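Local atomic coordinates of chorismate mutase and shikimate 5-dehydrogenase fusion protein (Clostridium acetobutylicum, PDB entry 3FBT), a protein that probably reduces 3-dehydroshikimate to shikimate with NADPH on the way to aromatic amino acids, this chain being the shikimate dehydrogenase part of a fusion with chorismate mutase. Residues V89-F94 with E249-I254; E75-S80 with G98-N103; A133-L138 with E161-F166; D180-C185 with A205-A210. All coordinates share one frame; numbering follows the deposited sequence.

Interaction 1 of 4, residues V89-F94 with E249-I254; sequences VNTLKF and EIWNDI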
loop_
_atom_site.group_PDB
_atom_site.type_symbol
_atom_site.label_atom_id
_atom_site.label_comp_id
_atom_site.label_asym_id
_atom_site.label_seq_id
_atom_site.Cartn_x
_atom_site.Cartn_y
_atom_site.Cartn_z
ATOM N N VAL A 89 -21.625 -3.870 4.376
ATOM C CA VAL A 89 -20.672 -4.234 3.341
ATOM C C VAL A 89 -19.417 -4.577 4.039
ATOM O O VAL A 89 -18.969 -3.798 4.898
ATOM C CB VAL A 89 -20.509 -3.030 2.342
ATOM C CG1 VAL A 89 -19.206 -3.107 1.604
ATOM C CG2 VAL A 89 -21.733 -3.035 1.356
ATOM N N ASN A 90 -18.809 -5.736 3.763
ATOM C CA ASN A 90 -17.454 -5.914 4.340
ATOM C C ASN A 90 -16.369 -6.012 3.283
ATOM O O ASN A 90 -15.236 -6.276 3.638
ATOM C CB ASN A 90 -17.353 -7.175 5.217
ATOM C CG ASN A 90 -17.324 -8.406 4.376
ATOM O OD1 ASN A 90 -17.819 -8.368 3.267
ATOM N ND2 ASN A 90 -16.722 -9.501 4.860
ATOM N N THR A 91 -16.693 -5.819 1.992
ATOM C CA THR A 91 -15.699 -6.018 0.914
ATOM C C THR A 91 -15.891 -4.915 -0.171
ATOM O O THR A 91 -17.028 -4.671 -0.596
ATOM C CB THR A 91 -15.890 -7.387 0.199
ATOM O OG1 THR A 91 -15.752 -8.470 1.123
ATOM C CG2 THR A 91 -14.932 -7.566 -1.003
ATOM N N LEU A 92 -14.806 -4.251 -0.586
ATOM C CA LEU A 92 -14.885 -3.158 -1.543
ATOM C C LEU A 92 -14.052 -3.508 -2.772
ATOM O O LEU A 92 -12.949 -3.938 -2.632
ATOM C CB LEU A 92 -14.411 -1.842 -0.955
ATOM C CG LEU A 92 -14.945 -1.491 0.444
ATOM C CD1 LEU A 92 -14.361 -0.146 0.811
ATOM C CD2 LEU A 92 -16.455 -1.354 0.408
ATOM N N LYS A 93 -14.657 -3.402 -3.938
ATOM C CA LYS A 93 -13.995 -3.629 -5.219
ATOM C C LYS A 93 -13.798 -2.269 -5.900
ATOM O O LYS A 93 -14.732 -1.469 -6.002
ATOM C CB LYS A 93 -14.884 -4.465 -6.119
ATOM C CG LYS A 93 -14.205 -4.956 -7.466
ATOM C CD LYS A 93 -15.301 -5.671 -8.359
ATOM C CE LYS A 93 -14.762 -6.170 -9.738
ATOM N NZ LYS A 93 -13.413 -6.811 -9.491
ATOM N N PHE A 94 -12.572 -1.989 -6.292
ATOM C CA PHE A 94 -12.263 -0.718 -6.934
ATOM C C PHE A 94 -12.315 -0.941 -8.416
ATOM O O PHE A 94 -11.775 -1.925 -8.922
ATOM C CB PHE A 94 -10.860 -0.267 -6.517
ATOM C CG PHE A 94 -10.806 0.161 -5.079
ATOM C CD1 PHE A 94 -11.000 1.493 -4.736
ATOM C CD2 PHE A 94 -10.666 -0.776 -4.074
ATOM C CE1 PHE A 94 -10.987 1.926 -3.432
ATOM C CE2 PHE A 94 -10.664 -0.373 -2.722
ATOM C CZ PHE A 94 -10.836 0.957 -2.372
ATOM N N GLU A 249 -11.466 -13.413 -4.739
ATOM C CA GLU A 249 -12.170 -13.759 -5.984
ATOM C C GLU A 249 -12.797 -12.525 -6.544
ATOM O O GLU A 249 -12.715 -12.273 -7.727
ATOM C CB GLU A 249 -13.255 -14.836 -5.780
ATOM C CG GLU A 249 -12.685 -16.270 -5.353
ATOM C CD GLU A 249 -13.826 -17.291 -5.066
ATOM O OE1 GLU A 249 -13.565 -18.502 -5.118
ATOM O OE2 GLU A 249 -14.999 -16.900 -4.819
ATOM N N ILE A 250 -13.467 -11.739 -5.708
ATOM C CA ILE A 250 -14.102 -10.576 -6.255
ATOM C C ILE A 250 -13.085 -9.477 -6.687
ATOM O O ILE A 250 -13.275 -8.792 -7.713
ATOM C CB ILE A 250 -15.084 -10.011 -5.230
ATOM C CG1 ILE A 250 -16.330 -10.944 -5.032
ATOM C CG2 ILE A 250 -15.402 -8.594 -5.564
ATOM C CD1 ILE A 250 -16.999 -10.758 -3.582
ATOM N N TRP A 251 -12.013 -9.292 -5.903
ATOM C CA TRP A 251 -10.996 -8.282 -6.218
ATOM C C TRP A 251 -10.263 -8.592 -7.546
ATOM O O TRP A 251 -10.067 -7.730 -8.374
ATOM C CB TRP A 251 -9.933 -8.130 -5.075
ATOM C CG TRP A 251 -10.544 -7.594 -3.771
ATOM C CD1 TRP A 251 -11.550 -6.724 -3.653
ATOM C CD2 TRP A 251 -10.095 -7.897 -2.416
ATOM N NE1 TRP A 251 -11.814 -6.499 -2.266
ATOM C CE2 TRP A 251 -10.930 -7.234 -1.525
ATOM C CE3 TRP A 251 -9.071 -8.693 -1.904
ATOM C CZ2 TRP A 251 -10.752 -7.310 -0.129
ATOM C CZ3 TRP A 251 -8.905 -8.786 -0.567
ATOM C CH2 TRP A 251 -9.747 -8.110 0.321
ATOM N N ASN A 252 -9.827 -9.827 -7.680
ATOM C CA ASN A 252 -9.003 -10.202 -8.766
ATOM C C ASN A 252 -9.747 -10.933 -9.864
ATOM O O ASN A 252 -9.123 -11.422 -10.785
ATOM C CB ASN A 252 -7.886 -11.044 -8.227
ATOM C CG ASN A 252 -7.135 -10.310 -7.152
ATOM O OD1 ASN A 252 -6.643 -9.206 -7.392
ATOM N ND2 ASN A 252 -7.131 -10.855 -5.931
ATOM N N ASP A 253 -11.070 -10.976 -9.782
ATOM C CA ASP A 253 -11.912 -11.684 -10.769
ATOM C C ASP A 253 -11.319 -13.006 -11.135
ATOM O O ASP A 253 -11.036 -13.249 -12.332
ATOM C CB ASP A 253 -12.083 -10.822 -12.010
ATOM C CG ASP A 253 -13.032 -9.661 -11.751
ATOM O OD1 ASP A 253 -14.144 -9.951 -11.244
ATOM O OD2 ASP A 253 -12.687 -8.472 -12.006
ATOM N N ILE A 254 -11.076 -13.841 -10.113
ATOM C CA ILE A 254 -10.568 -15.217 -10.284
ATOM C C ILE A 254 -11.479 -16.185 -9.514
ATOM O O ILE A 254 -12.357 -15.735 -8.791
ATOM C CB ILE A 254 -9.125 -15.371 -9.701
ATOM C CG1 ILE A 254 -9.035 -14.843 -8.253
ATOM C CG2 ILE A 254 -8.074 -14.690 -10.582
ATOM C CD1 ILE A 254 -7.736 -15.299 -7.499
#

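Interaction 2 of 4, residues E75-S80 with G98-N103; sequences ELYEIS and GISGFN. With SO4 (sulfate ion), chain G.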
loop_
_atom_site.group_PDB
_atom_site.type_symbol
_atom_site.label_atom_id
_atom_site.label_comp_id
_atom_site.label_asym_id
_atom_site.label_seq_id
_atom_site.Cartn_x
_atom_site.Cartn_y
_atom_site.Cartn_z
ATOM N N GLU A 75 -20.341 5.613 0.064
ATOM C CA GLU A 75 -19.243 5.910 -0.822
ATOM C C GLU A 75 -19.306 5.121 -2.109
ATOM O O GLU A 75 -18.524 5.347 -2.996
ATOM C CB GLU A 75 -17.937 5.596 -0.108
ATOM C CG GLU A 75 -17.788 6.339 1.201
ATOM C CD GLU A 75 -17.781 7.831 0.997
ATOM O OE1 GLU A 75 -17.580 8.283 -0.164
ATOM O OE2 GLU A 75 -17.984 8.567 1.997
ATOM N N LEU A 76 -20.222 4.180 -2.208
ATOM C CA LEU A 76 -20.105 3.161 -3.243
ATOM C C LEU A 76 -21.062 3.518 -4.350
ATOM O O LEU A 76 -22.160 3.987 -4.068
ATOM C CB LEU A 76 -20.484 1.784 -2.678
ATOM C CG LEU A 76 -19.775 1.387 -1.366
ATOM C CD1 LEU A 76 -20.049 -0.046 -0.916
ATOM C CD2 LEU A 76 -18.315 1.506 -1.589
ATOM N N TYR A 77 -20.700 3.282 -5.603
ATOM C CA TYR A 77 -21.658 3.626 -6.625
ATOM C C TYR A 77 -22.616 2.440 -6.818
ATOM O O TYR A 77 -23.727 2.554 -7.376
ATOM C CB TYR A 77 -20.948 4.042 -7.913
ATOM C CG TYR A 77 -20.283 2.886 -8.616
ATOM C CD1 TYR A 77 -18.975 2.586 -8.367
ATOM C CD2 TYR A 77 -20.971 2.096 -9.542
ATOM C CE1 TYR A 77 -18.346 1.512 -8.984
ATOM C CE2 TYR A 77 -20.345 1.012 -10.187
ATOM C CZ TYR A 77 -19.029 0.751 -9.889
ATOM O OH TYR A 77 -18.358 -0.301 -10.468
ATOM N N GLU A 78 -22.225 1.287 -6.327
ATOM C CA GLU A 78 -23.076 0.144 -6.477
ATOM C C GLU A 78 -22.767 -0.847 -5.332
ATOM O O GLU A 78 -21.649 -0.823 -4.820
ATOM C CB GLU A 78 -22.743 -0.456 -7.825
ATOM C CG GLU A 78 -23.520 -1.630 -8.218
ATOM C CD GLU A 78 -23.057 -2.120 -9.607
ATOM O OE1 GLU A 78 -23.770 -1.886 -10.593
ATOM O OE2 GLU A 78 -21.971 -2.718 -9.719
ATOM N N ILE A 79 -23.736 -1.723 -5.006
ATOM C CA ILE A 79 -23.698 -2.677 -3.871
ATOM C C ILE A 79 -24.450 -3.977 -4.263
ATOM O O ILE A 79 -25.546 -3.906 -4.827
ATOM C CB ILE A 79 -24.379 -2.022 -2.594
ATOM C CG1 ILE A 79 -23.614 -0.762 -2.158
ATOM C CG2 ILE A 79 -24.429 -2.981 -1.392
ATOM C CD1 ILE A 79 -24.241 -0.056 -0.943
ATOM N N SER A 80 -23.879 -5.157 -4.054
ATOM C CA SER A 80 -24.578 -6.374 -4.432
ATOM C C SER A 80 -25.937 -6.520 -3.705
ATOM O O SER A 80 -26.177 -5.918 -2.615
ATOM C CB SER A 80 -23.759 -7.608 -4.084
ATOM O OG SER A 80 -23.746 -7.752 -2.669
ATOM N N GLY A 98 -15.422 3.619 -9.864
ATOM C CA GLY A 98 -15.344 3.970 -8.428
ATOM C C GLY A 98 -15.395 2.696 -7.583
ATOM O O GLY A 98 -14.820 1.694 -7.943
ATOM N N ILE A 99 -16.088 2.715 -6.455
ATOM C CA ILE A 99 -15.957 1.596 -5.514
ATOM C C ILE A 99 -17.303 0.903 -5.406
ATOM O O ILE A 99 -18.337 1.534 -5.292
ATOM C CB ILE A 99 -15.487 2.101 -4.155
ATOM C CG1 ILE A 99 -14.306 3.052 -4.336
ATOM C CG2 ILE A 99 -15.040 0.949 -3.206
ATOM C CD1 ILE A 99 -14.229 4.065 -3.232
ATOM N N SER A 100 -17.324 -0.407 -5.498
ATOM C CA SER A 100 -18.591 -1.049 -5.212
ATOM C C SER A 100 -18.422 -2.067 -4.059
ATOM O O SER A 100 -17.282 -2.379 -3.616
ATOM C CB SER A 100 -19.153 -1.712 -6.449
ATOM O OG SER A 100 -18.203 -2.609 -6.861
ATOM N N GLY A 101 -19.555 -2.557 -3.585
ATOM C CA GLY A 101 -19.576 -3.213 -2.254
ATOM C C GLY A 101 -20.212 -4.572 -2.291
ATOM O O GLY A 101 -21.179 -4.788 -3.047
ATOM N N PHE A 102 -19.664 -5.481 -1.487
ATOM C CA PHE A 102 -20.157 -6.842 -1.347
ATOM C C PHE A 102 -20.135 -7.217 0.094
ATOM O O PHE A 102 -19.588 -6.506 0.924
ATOM C CB PHE A 102 -19.258 -7.822 -2.125
ATOM C CG PHE A 102 -19.176 -7.462 -3.611
ATOM C CD1 PHE A 102 -19.933 -8.139 -4.532
ATOM C CD2 PHE A 102 -18.409 -6.365 -4.042
ATOM C CE1 PHE A 102 -19.882 -7.775 -5.916
ATOM C CE2 PHE A 102 -18.338 -6.012 -5.414
ATOM C CZ PHE A 102 -19.076 -6.717 -6.338
ATOM N N ASN A 103 -20.636 -8.411 0.354
ATOM C CA ASN A 103 -20.613 -8.973 1.657
ATOM C C ASN A 103 -20.208 -10.391 1.555
ATOM O O ASN A 103 -20.994 -11.218 1.126
ATOM C CB ASN A 103 -21.998 -8.899 2.314
ATOM C CG ASN A 103 -21.916 -9.256 3.785
ATOM O OD1 ASN A 103 -21.512 -10.338 4.125
ATOM N ND2 ASN A 103 -22.175 -8.302 4.644
HETATM S S SO4 G . -22.084 -11.099 -2.107
HETATM O O1 SO4 G . -23.092 -11.829 -1.299
HETATM O O2 SO4 G . -22.046 -9.723 -1.624
HETATM O O3 SO4 G . -20.859 -11.885 -1.901
HETATM O O4 SO4 G . -22.219 -11.215 -3.574
HETATM O O HOH W 1 -17.454 4.831 -5.954
HETATM O O HOH W 2 -15.793 -1.255 -8.671
#

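Interaction 3 of 4, residues A133-L138 with E161-F166; sequences AARAVL and EIYGEF. With SO4 (sulfate ion), chain F.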
loop_
_atom_site.group_PDB
_atom_site.type_symbol
_atom_site.label_atom_id
_atom_site.label_comp_id
_atom_site.label_asym_id
_atom_site.label_seq_id
_atom_site.Cartn_x
_atom_site.Cartn_y
_atom_site.Cartn_z
ATOM N N ALA A 133 -21.392 -10.860 13.185
ATOM C CA ALA A 133 -21.906 -11.300 11.916
ATOM C C ALA A 133 -23.349 -11.761 11.937
ATOM O O ALA A 133 -23.780 -12.367 10.990
ATOM C CB ALA A 133 -20.976 -12.350 11.222
ATOM N N ALA A 134 -24.118 -11.446 12.958
ATOM C CA ALA A 134 -25.528 -11.888 12.969
ATOM C C ALA A 134 -26.344 -11.501 11.758
ATOM O O ALA A 134 -27.207 -12.256 11.316
ATOM C CB ALA A 134 -26.255 -11.422 14.227
ATOM N N ARG A 135 -26.128 -10.305 11.243
ATOM C CA ARG A 135 -26.895 -9.860 10.102
ATOM C C ARG A 135 -26.749 -10.799 8.900
ATOM O O ARG A 135 -27.753 -11.234 8.259
ATOM C CB ARG A 135 -26.419 -8.455 9.734
ATOM C CG ARG A 135 -26.833 -7.432 10.727
ATOM C CD ARG A 135 -26.458 -5.977 10.280
ATOM N NE ARG A 135 -25.003 -5.815 10.351
ATOM C CZ ARG A 135 -24.395 -4.687 10.718
ATOM N NH1 ARG A 135 -25.125 -3.624 11.044
ATOM N NH2 ARG A 135 -23.066 -4.622 10.757
ATOM N N ALA A 136 -25.496 -11.120 8.574
ATOM C CA ALA A 136 -25.271 -11.976 7.399
ATOM C C ALA A 136 -25.730 -13.407 7.667
ATOM O O ALA A 136 -26.263 -14.024 6.814
ATOM C CB ALA A 136 -23.807 -11.952 6.980
ATOM N N VAL A 137 -25.520 -13.921 8.853
ATOM C CA VAL A 137 -25.978 -15.288 9.247
ATOM C C VAL A 137 -27.541 -15.376 9.156
ATOM O O VAL A 137 -28.082 -16.346 8.630
ATOM C CB VAL A 137 -25.476 -15.560 10.678
ATOM C CG1 VAL A 137 -26.177 -16.736 11.395
ATOM C CG2 VAL A 137 -23.994 -15.730 10.714
ATOM N N LEU A 138 -28.267 -14.352 9.638
ATOM C CA LEU A 138 -29.748 -14.344 9.612
ATOM C C LEU A 138 -30.268 -14.245 8.175
ATOM O O LEU A 138 -31.228 -14.923 7.813
ATOM C CB LEU A 138 -30.307 -13.161 10.429
ATOM C CG LEU A 138 -30.043 -13.215 11.942
ATOM C CD1 LEU A 138 -30.246 -11.861 12.658
ATOM C CD2 LEU A 138 -30.867 -14.360 12.650
ATOM N N GLU A 161 -36.946 -4.444 17.862
ATOM C CA GLU A 161 -37.147 -3.304 16.952
ATOM C C GLU A 161 -36.282 -3.506 15.719
ATOM O O GLU A 161 -36.715 -3.182 14.603
ATOM C CB GLU A 161 -36.791 -1.945 17.593
ATOM C CG GLU A 161 -37.618 -1.550 18.785
ATOM C CD GLU A 161 -39.114 -1.566 18.535
ATOM O OE1 GLU A 161 -39.570 -1.456 17.367
ATOM O OE2 GLU A 161 -39.857 -1.684 19.536
ATOM N N ILE A 162 -35.058 -3.988 15.931
ATOM C CA ILE A 162 -34.075 -4.206 14.851
ATOM C C ILE A 162 -34.447 -5.341 13.901
ATOM O O ILE A 162 -34.366 -5.203 12.689
ATOM C CB ILE A 162 -32.686 -4.521 15.419
ATOM N N TYR A 163 -34.828 -6.492 14.457
ATOM C CA TYR A 163 -35.125 -7.660 13.617
ATOM C C TYR A 163 -36.592 -8.108 13.761
ATOM O O TYR A 163 -36.877 -9.176 14.297
ATOM C CB TYR A 163 -34.180 -8.846 13.936
ATOM C CG TYR A 163 -32.696 -8.581 13.852
ATOM C CD1 TYR A 163 -32.047 -8.495 12.619
ATOM C CD2 TYR A 163 -31.913 -8.503 15.008
ATOM C CE1 TYR A 163 -30.684 -8.272 12.526
ATOM C CE2 TYR A 163 -30.530 -8.288 14.937
ATOM C CZ TYR A 163 -29.916 -8.186 13.676
ATOM O OH TYR A 163 -28.542 -7.989 13.589
ATOM N N GLY A 164 -37.504 -7.312 13.213
ATOM C CA GLY A 164 -38.930 -7.500 13.446
ATOM C C GLY A 164 -39.517 -8.781 12.907
ATOM O O GLY A 164 -40.493 -9.291 13.451
ATOM N N GLU A 165 -38.926 -9.301 11.838
ATOM C CA GLU A 165 -39.449 -10.482 11.157
ATOM C C GLU A 165 -38.873 -11.785 11.706
ATOM O O GLU A 165 -39.153 -12.871 11.191
ATOM C CB GLU A 165 -39.112 -10.393 9.676
ATOM C CG GLU A 165 -37.714 -9.901 9.434
ATOM C CD GLU A 165 -37.298 -10.092 7.986
ATOM O OE1 GLU A 165 -37.466 -11.231 7.442
ATOM O OE2 GLU A 165 -36.793 -9.103 7.397
ATOM N N PHE A 166 -38.048 -11.695 12.743
ATOM C CA PHE A 166 -37.594 -12.906 13.375
ATOM C C PHE A 166 -38.196 -12.999 14.760
ATOM O O PHE A 166 -38.554 -11.994 15.327
ATOM C CB PHE A 166 -36.070 -12.908 13.430
ATOM C CG PHE A 166 -35.416 -12.919 12.062
ATOM C CD1 PHE A 166 -35.551 -14.024 11.202
ATOM C CD2 PHE A 166 -34.650 -11.846 11.635
ATOM C CE1 PHE A 166 -34.949 -14.033 9.930
ATOM C CE2 PHE A 166 -34.027 -11.869 10.350
ATOM C CZ PHE A 166 -34.185 -12.938 9.525
HETATM S S SO4 F . -20.579 -1.674 11.699
HETATM O O1 SO4 F . -21.031 -2.981 12.198
HETATM O O2 SO4 F . -20.506 -0.659 12.760
HETATM O O3 SO4 F . -19.250 -1.884 11.168
HETATM O O4 SO4 F . -21.623 -1.187 10.821
#

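Interaction 4 of 4, residues D180-C185 with A205-A210; sequences DVIINC and AKFSSA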
loop_
_atom_site.group_PDB
_atom_site.type_symbol
_atom_site.label_atom_id
_atom_site.label_comp_id
_atom_site.label_asym_id
_atom_site.label_seq_id
_atom_site.Cartn_x
_atom_site.Cartn_y
_atom_site.Cartn_z
ATOM N N ASP A 180 -32.661 -27.503 16.414
ATOM C CA ASP A 180 -31.704 -28.254 15.613
ATOM C C ASP A 180 -30.305 -27.641 15.617
ATOM O O ASP A 180 -29.340 -28.312 15.954
ATOM C CB ASP A 180 -32.287 -28.321 14.208
ATOM C CG ASP A 180 -33.714 -28.966 14.193
ATOM O OD1 ASP A 180 -33.832 -30.046 14.805
ATOM O OD2 ASP A 180 -34.714 -28.415 13.596
ATOM N N VAL A 181 -30.202 -26.359 15.246
ATOM C CA VAL A 181 -28.914 -25.687 15.056
ATOM C C VAL A 181 -28.830 -24.428 15.920
ATOM O O VAL A 181 -29.739 -23.605 15.881
ATOM C CB VAL A 181 -28.752 -25.285 13.562
ATOM C CG1 VAL A 181 -27.522 -24.476 13.353
ATOM C CG2 VAL A 181 -28.749 -26.561 12.634
ATOM N N ILE A 182 -27.761 -24.302 16.702
ATOM C CA ILE A 182 -27.555 -23.140 17.545
ATOM C C ILE A 182 -26.178 -22.525 17.223
ATOM O O ILE A 182 -25.156 -23.223 17.163
ATOM C CB ILE A 182 -27.659 -23.485 19.093
ATOM C CG1 ILE A 182 -27.334 -22.290 19.972
ATOM C CG2 ILE A 182 -26.755 -24.641 19.482
ATOM C CD1 ILE A 182 -27.307 -22.630 21.533
ATOM N N ILE A 183 -26.188 -21.209 17.012
ATOM C CA ILE A 183 -25.051 -20.479 16.427
ATOM C C ILE A 183 -24.647 -19.310 17.326
ATOM O O ILE A 183 -25.464 -18.431 17.599
ATOM C CB ILE A 183 -25.453 -19.928 15.048
ATOM C CG1 ILE A 183 -25.942 -21.068 14.147
ATOM C CG2 ILE A 183 -24.264 -19.135 14.389
ATOM C CD1 ILE A 183 -26.940 -20.618 13.137
ATOM N N ASN A 184 -23.406 -19.282 17.755
ATOM C CA ASN A 184 -22.903 -18.203 18.564
ATOM C C ASN A 184 -22.391 -17.075 17.695
ATOM O O ASN A 184 -21.447 -17.249 16.941
ATOM C CB ASN A 184 -21.722 -18.673 19.371
ATOM C CG ASN A 184 -21.175 -17.579 20.197
ATOM O OD1 ASN A 184 -21.953 -16.853 20.820
ATOM N ND2 ASN A 184 -19.830 -17.395 20.190
ATOM N N CYS A 185 -23.019 -15.919 17.791
ATOM C CA CYS A 185 -22.539 -14.734 17.107
ATOM C C CYS A 185 -22.027 -13.677 18.099
ATOM O O CYS A 185 -21.725 -12.555 17.701
ATOM C CB CYS A 185 -23.700 -14.164 16.282
ATOM S SG CYS A 185 -23.929 -15.075 14.765
ATOM N N ALA A 205 -27.157 -28.772 24.948
ATOM C CA ALA A 205 -27.497 -30.215 24.831
ATOM C C ALA A 205 -28.791 -30.482 24.157
ATOM O O ALA A 205 -29.102 -31.618 23.841
ATOM C CB ALA A 205 -27.480 -30.904 26.202
ATOM N N LYS A 206 -29.559 -29.448 23.897
ATOM C CA LYS A 206 -30.833 -29.658 23.275
ATOM C C LYS A 206 -30.769 -29.446 21.815
ATOM O O LYS A 206 -31.799 -29.354 21.187
ATOM C CB LYS A 206 -31.911 -28.724 23.833
ATOM C CG LYS A 206 -31.901 -28.619 25.327
ATOM C CD LYS A 206 -33.105 -27.754 25.684
ATOM C CE LYS A 206 -32.996 -27.072 27.065
ATOM N NZ LYS A 206 -34.379 -26.670 27.371
ATOM N N PHE A 207 -29.593 -29.359 21.229
ATOM C CA PHE A 207 -29.594 -29.083 19.771
ATOM C C PHE A 207 -28.836 -30.201 19.133
ATOM O O PHE A 207 -28.151 -30.921 19.811
ATOM C CB PHE A 207 -28.923 -27.713 19.510
ATOM C CG PHE A 207 -29.747 -26.563 19.983
ATOM C CD1 PHE A 207 -30.524 -25.843 19.099
ATOM C CD2 PHE A 207 -29.795 -26.235 21.331
ATOM C CE1 PHE A 207 -31.321 -24.804 19.543
ATOM C CE2 PHE A 207 -30.585 -25.196 21.774
ATOM C CZ PHE A 207 -31.336 -24.495 20.891
ATOM N N SER A 208 -28.901 -30.358 17.830
ATOM C CA SER A 208 -28.021 -31.398 17.265
ATOM C C SER A 208 -26.791 -30.872 16.489
ATOM O O SER A 208 -25.976 -31.665 16.059
ATOM C CB SER A 208 -28.824 -32.326 16.406
ATOM O OG SER A 208 -29.448 -31.532 15.435
ATOM N N SER A 209 -26.663 -29.549 16.310
ATOM C CA SER A 209 -25.410 -28.918 15.829
ATOM C C SER A 209 -25.075 -27.585 16.547
ATOM O O SER A 209 -25.943 -26.738 16.717
ATOM C CB SER A 209 -25.552 -28.628 14.375
ATOM O OG SER A 209 -25.482 -29.822 13.680
ATOM N N ALA A 210 -23.819 -27.413 16.958
ATOM C CA ALA A 210 -23.383 -26.219 17.564
ATOM C C ALA A 210 -22.406 -25.590 16.578
ATOM O O ALA A 210 -21.447 -26.269 16.255
ATOM C CB ALA A 210 -22.644 -26.556 18.847
#

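Interaction 1 of 4, residues V89-F94 with E249-I254
K93 and the end of helix 237-252 are held together by charge and hydrogen bonds. K93 NZ donates to I250 O at 2.7 Å, meeting the carbonyl almost head-on (165° at the oxygen), and makes a salt bridge to D253 OD2 at 3.1 Å from above the carboxylate plane. The lysine chain is extended and bends only at chi4 (43°), bringing the ammonium to both oxygens. A cation suits this place, where the carbonyls of a helix end probably attract positive charge. W251 adds a weak, bent hydrogen bond, NE1 to L92 O at 2.8 Å. The T91 methyl CG2 packs obliquely against the indole, 3.5 Å from W251 NE1, and apolar contact joins I250 CG2 to K93 CD at 4.0 Å. T91 OG1 donates to N90 OD1 and also bonds T104 OG1; N90, a predicted shikimate ligand, forms a classic bulge with T91 opposite F102. Strand 91-94 runs between strands 61-64 and 99-102, and helix 237-252 packs against this sheet, W251 touching N63 and N252 bonded to Y8.

Interaction 2 of 4, residues E75-S80 with G98-N103
I79 pairs with G101 in a parallel bridge that adds the short strand 78-79 to the border of the mixed sheet of the substrate-binding domain. Three backbone bonds fix the pairing: Y77 N to I99 O at 3.0 Å, G101 N to E78 O at 3.0 Å, and S80 N to G101 O at 2.9 Å, the last nearly straight at 163°. Glycine suits position 101 because L76 CD1 occupies the place of a beta carbon, pressing tightly on G101 CA at 3.5 Å, while L76 CD2 meets I99 CG2 at 3.7 Å, the side chains crossing at about a right angle. The torsion that sets Y77 CG between backbone N and carbonyl carbon (chi1 71°) swings the ring toward G98-S100, with S100 CB over one face and G98 C at the edge, 3.5 Å from CE1. Waters bridge E75 O to I99 N, and Y77 OH to G98 O. A sulfate, probably from the crystallisation liquor, is gripped through its O2 by S80 OG at 2.8 Å and N103 N at 2.8 Å. S80 OG also accepts from A83 N as the N-cap of helix 81-86; N103 OD1 caps Y106 N at the turn into helix 105-115, and its ND2 donates to A88 O. The N103 side chain lies beside predicted shikimate ligands N90 and D105. Uncharged donors holding an anion beside two helix starts suggest a local field that welcomes negative charge.

Interaction 3 of 4, residues A133-L138 with E161-F166
The Y163 ring lies between L138 CD1 on one face and CB of I162, modelled no further, on the other, while R135 CG stands at its edge. This is the Rossmann half of the enzyme, where helix 134-143 follows the glycine-rich loop predicted to bind NADP(+) and the turn after helix 156-162, a type I beta turn from Y163 to F166, packs against helix 134-143. The leucine methyl makes a CH-pi contact, 3.8 Å from the ring centroid and 18° off the normal. F166 has E165 CG over one face and Y163 CB at its edge; L138 CB approaches that ring obliquely, 3.9 Å from CE2. L138 thus serves both rings with different parts of its chain, and with I149 and V151 of strand 148-153 forms an apolar layer. Y163 OH ends 3.4 Å from R135 CG and is bonded to S130 O, tying the turn to the loop. The R135 guanidinium, 74° from the tyrosine plane, donates through NH2 to sulfate O1 at 3.0 Å, an ion also bonded by K69 N.

Interaction 4 of 4, residues D180-C185 with A205-A210
Strands 181-184 and 209-212 run parallel, V181 bridging S209 and I182 bridging A210, with I182 N bonded to S209 O at 3.0 Å and S209 N to D180 O at 3.0 Å. The D180 carbonyl oxygen takes two further donors, S208 N at 2.8 Å and S208 OG at 3.3 Å. Serine suits this turn because its OG, placed between the backbone N and carbonyl carbon (chi1 57°), reaches the same acceptor as its own N-H. Three bonds thus grip one oxygen just where the second strand begins. F207 lies across I182 at about a right angle. Its ring receives I182 CB over one face, 3.8 Å from the centroid and 14° off the normal, and I182 CG2 touches CG at 3.6 Å; the D180-V181 peptide lies at the ring edge. The two strands belong to a beta-alpha-beta unit of the Rossmann domain, connected through helix 201-204. I182 and A210 point to one face of the sheet, where helix 221-228 packs: I182 meets F222, and A210, small, meets L223 and A226. V181 and S209 point to the other face, with V181 CG2 4.2 Å from S209 CB. The D180 side chain leaves its CA away from segment 205-210, and its OD2 accepts from I124 N at the start of the neighbouring strand 124-128.

In the fold
Interactions 1 and 2 share one sheet: strands 91-94 and 99-102 are neighbours in it, and their backbones join through K93 N to S100 O. Interaction 1 fastens a late helix to this sheet by charge and side-chain bonds, whereas interaction 2 extends it at the border with backbone bonds, water and sulfate. Interactions 3 and 4 belong to the Rossmann half, predicted to bind NADP(+), where V137 and A134 of helix 134-143 pack on C185. Interaction 4 is buried, backbone pairing with F207 in CH-pi contact with I182; interactions 1, 2 and 3 are partly buried, the third made of apolar and ring contacts. The halves touch at N103 and A136, among other places, while interactions 1 and 4 lie about 32 Å apart between centres.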